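Oxidoreductase, short-chain dehydrogenase/reductase family (Aeromonas hydrophila subsp. hydrophila, PDB 3L6E) probably acts as a nucleotide-dependent oxidoreductase of the SDR family, perhaps reducing 3-dehydrosphinganine in sphingolipid metabolism. Local coordinates at residues A143-S146 / L147-S151; R156-L159 / E160-A164. All blocks are in the same frame, centred on the assembly; numbering follows the deposited sequence.

Interaction 1: residues A143-S146 / L147-S151; sequences ANES and LYCAS
Tyr148 folds back over the first turn of helix 145-165 and turns the CD2-CE2 edge of its ring to Asn144, the residue just before the helix. The side chain meets backbone first: its CB lies 3.5 Å from Glu145 O. With CG beside its own backbone N and anti to the carbonyl carbon (chi1 -77°), the ring leans back toward the start of the helix. The CD2 corner then comes 3.2 Å from Asn144 O, which sits at the edge of the ring and near its plane. One atom farther out, CE2 rests 3.9 Å from Asn144 CB. Beyond CE2 the ring continues to CZ and the hydroxyl, which meet nothing within these two segments; the side chain also touches Thr87 and Gln139 of neighbouring loops.

The surrounding backbone illustrates how a helix starts. Asn144 occupies the N-cap position but makes no side-chain capping bond; its carbonyl receives a weak bond from Leu147 N at 3.4 Å. The regular pattern follows at once, as Cys149 N donates to Glu145 O over 3.0 Å and Ala150 N to Ser146 O at an angle of 170°. On another side of the turn, Glu145 OE1 stands 3.8 Å from Cys149 SG, a loose approach between side chains one turn apart.

By sequence, Tyr148 opens the Tyr-x-x-x-Lys signature of short-chain dehydrogenases, whose tyrosine is the usual catalytic acid-base; the same role here is consistent with the family but inferred. Chemically, Asn144 O serves an N-H weakly while an aromatic C-H edge lies against it. This weakly polar contact, with the van der Waals touch on Asn144 CB, probably helps set the tilt of the ring, Thr87 and Gln139 contributing from outside.

Interaction 2: residues R156-L159 / E160-A164; sequences RGFL and ESLRA
Arg156 turns the edge of its guanidinium to Glu160, one helical turn on, and Glu160 OE2 lies near the guanidinium plane. The carboxylate is turned steeply against that plane, 78° away from it, and the NE donor reaches OE2 from above the carboxylate plane. The ring of Phe158, the remaining flat group, is met obliquely by a methyl of Leu162.

The Arg156-Glu160 pair is an i to i+4 salt bridge. NE donates to OE2 over 2.9 Å in a fairly straight bond of 164°. Arginine takes part with more than its charge, because its CG also lies 3.5 Å from OE2, so the carboxylate oxygen rests beside the aliphatic shaft as well as the NE-H. Both chains are extended beyond CG, and Glu160 starts with CG beside its backbone N (chi1 -70°), which carries it back along the helix to cross the arginine obliquely.

These side chains belong to the helix of a beta-alpha-beta unit in a Rossmann-type fold, linking strand 128-137 to strand 171-181. Leu159 is buried against residues of both strands, touching Leu134 and Asn175, while Phe158 and Leu162 also pack on Ala116 of helix 98-123.

Phe158 and Leu162 point the same way, side by side, with Phe158 CE2 3.9 Å from Leu162 CD2. Main-chain bonds underlie the spacing: Glu160 N to Arg156 O spans 3.0 Å, Leu162 N to Phe158 O 2.8 Å, and Arg163 N to Leu159 O 2.7 Å. The bent chain of Arg163 starts with CG 3.4 Å from Leu159 O, and its guanidinium then leaves the helix for a salt bridge with Asp221 and bonds to the carbonyls of Leu173 and Thr220.

Interactions 1 and 2 follow one another along a single helix, 145-165, with centres about 20 Å apart and nearest atoms about 5 Å apart, so they do not touch. Residues 143-151 cover the approach to the helix and its first turns, at the surface, about 19 Å from the centre of the chain. Residues 156-164 come later, partly buried beside the parallel sheet and helix 98-123. Both fall in the crossover between strands 128-137 and 171-181. One helix therefore carries the tyrosine of the family signature near its first turn, while its later turns pack on both strands and helix 98-123.

Interaction 1: residues A143-S146 / L147-S151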
loop_
_atom_site.group_PDB
_atom_site.type_symbol
_atom_site.label_atom_id
_atom_site.label_comp_id
_atom_site.label_asym_id
_atom_site.label_seq_id
_atom_site.Cartn_x
_atom_site.Cartn_y
_atom_site.Cartn_z
ATOM N N ALA A 143 -8.204 3.351 -25.254
ATOM C CA ALA A 143 -7.856 3.163 -26.667
ATOM C C ALA A 143 -6.656 2.234 -26.933
ATOM O O ALA A 143 -6.765 1.285 -27.724
ATOM C CB ALA A 143 -7.647 4.525 -27.344
ATOM N N ASN A 144 -5.519 2.523 -26.295
ATOM C CA ASN A 144 -4.280 1.753 -26.484
ATOM C C ASN A 144 -4.024 0.762 -25.342
ATOM O O ASN A 144 -2.872 0.432 -25.044
ATOM C CB ASN A 144 -3.071 2.697 -26.602
ATOM C CG ASN A 144 -2.880 3.265 -28.006
ATOM O OD1 ASN A 144 -2.205 4.283 -28.178
ATOM N ND2 ASN A 144 -3.451 2.609 -29.008
ATOM N N GLU A 145 -5.097 0.286 -24.716
ATOM C CA GLU A 145 -5.002 -0.400 -23.424
ATOM C C GLU A 145 -4.129 -1.665 -23.385
ATOM O O GLU A 145 -3.361 -1.853 -22.444
ATOM C CB GLU A 145 -6.396 -0.689 -22.860
ATOM C CG GLU A 145 -6.397 -1.718 -21.745
ATOM C CD GLU A 145 -7.149 -1.264 -20.515
ATOM O OE1 GLU A 145 -6.584 -1.388 -19.403
ATOM O OE2 GLU A 145 -8.297 -0.777 -20.663
ATOM N N SER A 146 -4.244 -2.514 -24.401
ATOM C CA SER A 146 -3.589 -3.825 -24.382
ATOM C C SER A 146 -2.057 -3.760 -24.429
ATOM O O SER A 146 -1.384 -4.658 -23.921
ATOM C CB SER A 146 -4.130 -4.719 -25.502
ATOM O OG SER A 146 -3.671 -4.270 -26.762
ATOM N N LEU A 147 -1.513 -2.711 -25.042
ATOM C CA LEU A 147 -0.065 -2.538 -25.068
ATOM C C LEU A 147 0.452 -2.072 -23.707
ATOM O O LEU A 147 1.525 -2.497 -23.277
ATOM C CB LEU A 147 0.386 -1.613 -26.213
ATOM C CG LEU A 147 1.837 -1.089 -26.259
ATOM C CD1 LEU A 147 2.930 -2.188 -26.228
ATOM C CD2 LEU A 147 2.035 -0.175 -27.467
ATOM N N TYR A 148 -0.326 -1.239 -23.017
ATOM C CA TYR A 148 0.023 -0.815 -21.661
ATOM C C TYR A 148 -0.003 -1.999 -20.708
ATOM O O TYR A 148 0.859 -2.108 -19.837
ATOM C CB TYR A 148 -0.911 0.287 -21.136
ATOM C CG TYR A 148 -0.621 1.659 -21.692
ATOM C CD1 TYR A 148 0.349 2.487 -21.112
ATOM C CD2 TYR A 148 -1.325 2.143 -22.792
ATOM C CE1 TYR A 148 0.611 3.762 -21.631
ATOM C CE2 TYR A 148 -1.069 3.409 -23.320
ATOM C CZ TYR A 148 -0.103 4.212 -22.736
ATOM O OH TYR A 148 0.143 5.463 -23.265
ATOM N N CYS A 149 -0.996 -2.873 -20.878
ATOM C CA CYS A 149 -1.086 -4.082 -20.063
ATOM C C CYS A 149 0.094 -4.981 -20.319
ATOM O O CYS A 149 0.752 -5.390 -19.371
ATOM C CB CYS A 149 -2.384 -4.833 -20.296
ATOM S SG CYS A 149 -3.768 -3.972 -19.588
ATOM N N ALA A 150 0.381 -5.253 -21.592
ATOM C CA ALA A 150 1.599 -5.968 -21.950
ATOM C C ALA A 150 2.786 -5.373 -21.191
ATOM O O ALA A 150 3.480 -6.081 -20.470
ATOM C CB ALA A 150 1.843 -5.913 -23.434
ATOM N N SER A 151 2.979 -4.065 -21.329
ATOM C CA SER A 151 4.114 -3.375 -20.731
ATOM C C SER A 151 4.222 -3.564 -19.223
ATOM O O SER A 151 5.270 -3.996 -18.728
ATOM C CB SER A 151 4.082 -1.884 -21.074
ATOM O OG SER A 151 5.301 -1.257 -20.722
#

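Interaction 2: residues R156-L159 / E160-A164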
loop_
_atom_site.group_PDB
_atom_site.type_symbol
_atom_site.label_atom_id
_atom_site.label_comp_id
_atom_site.label_asym_id
_atom_site.label_seq_id
_atom_site.Cartn_x
_atom_site.Cartn_y
_atom_site.Cartn_z
ATOM N N ARG A 156 6.105 -6.369 -14.000
ATOM C CA ARG A 156 5.720 -7.076 -12.794
ATOM C C ARG A 156 6.243 -8.505 -12.799
ATOM O O ARG A 156 6.723 -8.996 -11.777
ATOM C CB ARG A 156 4.211 -7.074 -12.650
ATOM C CG ARG A 156 3.710 -7.633 -11.339
ATOM C CD ARG A 156 2.222 -7.395 -11.214
ATOM N NE ARG A 156 1.705 -7.824 -9.917
ATOM C CZ ARG A 156 0.514 -7.483 -9.429
ATOM N NH1 ARG A 156 -0.305 -6.698 -10.125
ATOM N NH2 ARG A 156 0.143 -7.937 -8.233
ATOM N N GLY A 157 6.156 -9.169 -13.954
ATOM C CA GLY A 157 6.673 -10.533 -14.081
ATOM C C GLY A 157 8.139 -10.561 -13.682
ATOM O O GLY A 157 8.527 -11.291 -12.784
ATOM N N PHE A 158 8.931 -9.718 -14.330
ATOM C CA PHE A 158 10.359 -9.594 -14.058
ATOM C C PHE A 158 10.641 -9.322 -12.574
ATOM O O PHE A 158 11.410 -10.042 -11.951
ATOM C CB PHE A 158 10.995 -8.488 -14.927
ATOM C CG PHE A 158 12.421 -8.171 -14.546
ATOM C CD1 PHE A 158 13.459 -9.021 -14.912
ATOM C CD2 PHE A 158 12.719 -7.047 -13.789
ATOM C CE1 PHE A 158 14.774 -8.740 -14.544
ATOM C CE2 PHE A 158 14.029 -6.765 -13.403
ATOM C CZ PHE A 158 15.062 -7.609 -13.796
ATOM N N LEU A 159 9.996 -8.311 -12.015
ATOM C CA LEU A 159 10.316 -7.843 -10.652
ATOM C C LEU A 159 9.947 -8.799 -9.529
ATOM O O LEU A 159 10.726 -8.962 -8.587
ATOM C CB LEU A 159 9.700 -6.479 -10.375
ATOM C CG LEU A 159 10.171 -5.328 -11.252
ATOM C CD1 LEU A 159 9.220 -4.163 -11.054
ATOM C CD2 LEU A 159 11.635 -4.932 -10.977
ATOM N N GLU A 160 8.768 -9.418 -9.623
ATOM C CA GLU A 160 8.324 -10.391 -8.612
ATOM C C GLU A 160 9.143 -11.670 -8.691
ATOM O O GLU A 160 9.269 -12.396 -7.709
ATOM C CB GLU A 160 6.829 -10.721 -8.762
ATOM C CG GLU A 160 5.879 -9.562 -8.368
ATOM C CD GLU A 160 4.397 -9.933 -8.407
ATOM O OE1 GLU A 160 4.067 -11.100 -8.723
ATOM O OE2 GLU A 160 3.552 -9.054 -8.111
ATOM N N SER A 161 9.658 -11.953 -9.882
ATOM C CA SER A 161 10.574 -13.055 -10.093
ATOM C C SER A 161 11.959 -12.685 -9.554
ATOM O O SER A 161 12.672 -13.537 -9.022
ATOM C CB SER A 161 10.636 -13.409 -11.575
ATOM O OG SER A 161 11.725 -14.257 -11.850
ATOM N N LEU A 162 12.333 -11.414 -9.689
ATOM C CA LEU A 162 13.596 -10.946 -9.134
ATOM C C LEU A 162 13.533 -10.896 -7.610
ATOM O O LEU A 162 14.510 -11.245 -6.930
ATOM C CB LEU A 162 13.978 -9.572 -9.695
ATOM C CG LEU A 162 15.298 -8.962 -9.204
ATOM C CD1 LEU A 162 16.470 -9.932 -9.441
ATOM C CD2 LEU A 162 15.561 -7.645 -9.892
ATOM N N ARG A 163 12.390 -10.458 -7.070
ATOM C CA ARG A 163 12.248 -10.367 -5.612
ATOM C C ARG A 163 12.256 -11.723 -4.916
ATOM O O ARG A 163 12.839 -11.852 -3.837
ATOM C CB ARG A 163 11.065 -9.505 -5.168
ATOM C CG ARG A 163 9.690 -10.003 -5.546
ATOM C CD ARG A 163 8.658 -9.743 -4.453
ATOM N NE ARG A 163 8.558 -8.340 -4.061
ATOM C CZ ARG A 163 7.438 -7.614 -4.126
ATOM N NH1 ARG A 163 7.446 -6.356 -3.726
ATOM N NH2 ARG A 163 6.311 -8.137 -4.574
ATOM N N ALA A 164 11.630 -12.728 -5.532
ATOM C CA ALA A 164 11.649 -14.086 -4.987
ATOM C C ALA A 164 13.067 -14.684 -5.029
ATOM O O ALA A 164 13.432 -15.517 -4.190
ATOM C CB ALA A 164 10.661 -14.980 -5.727
#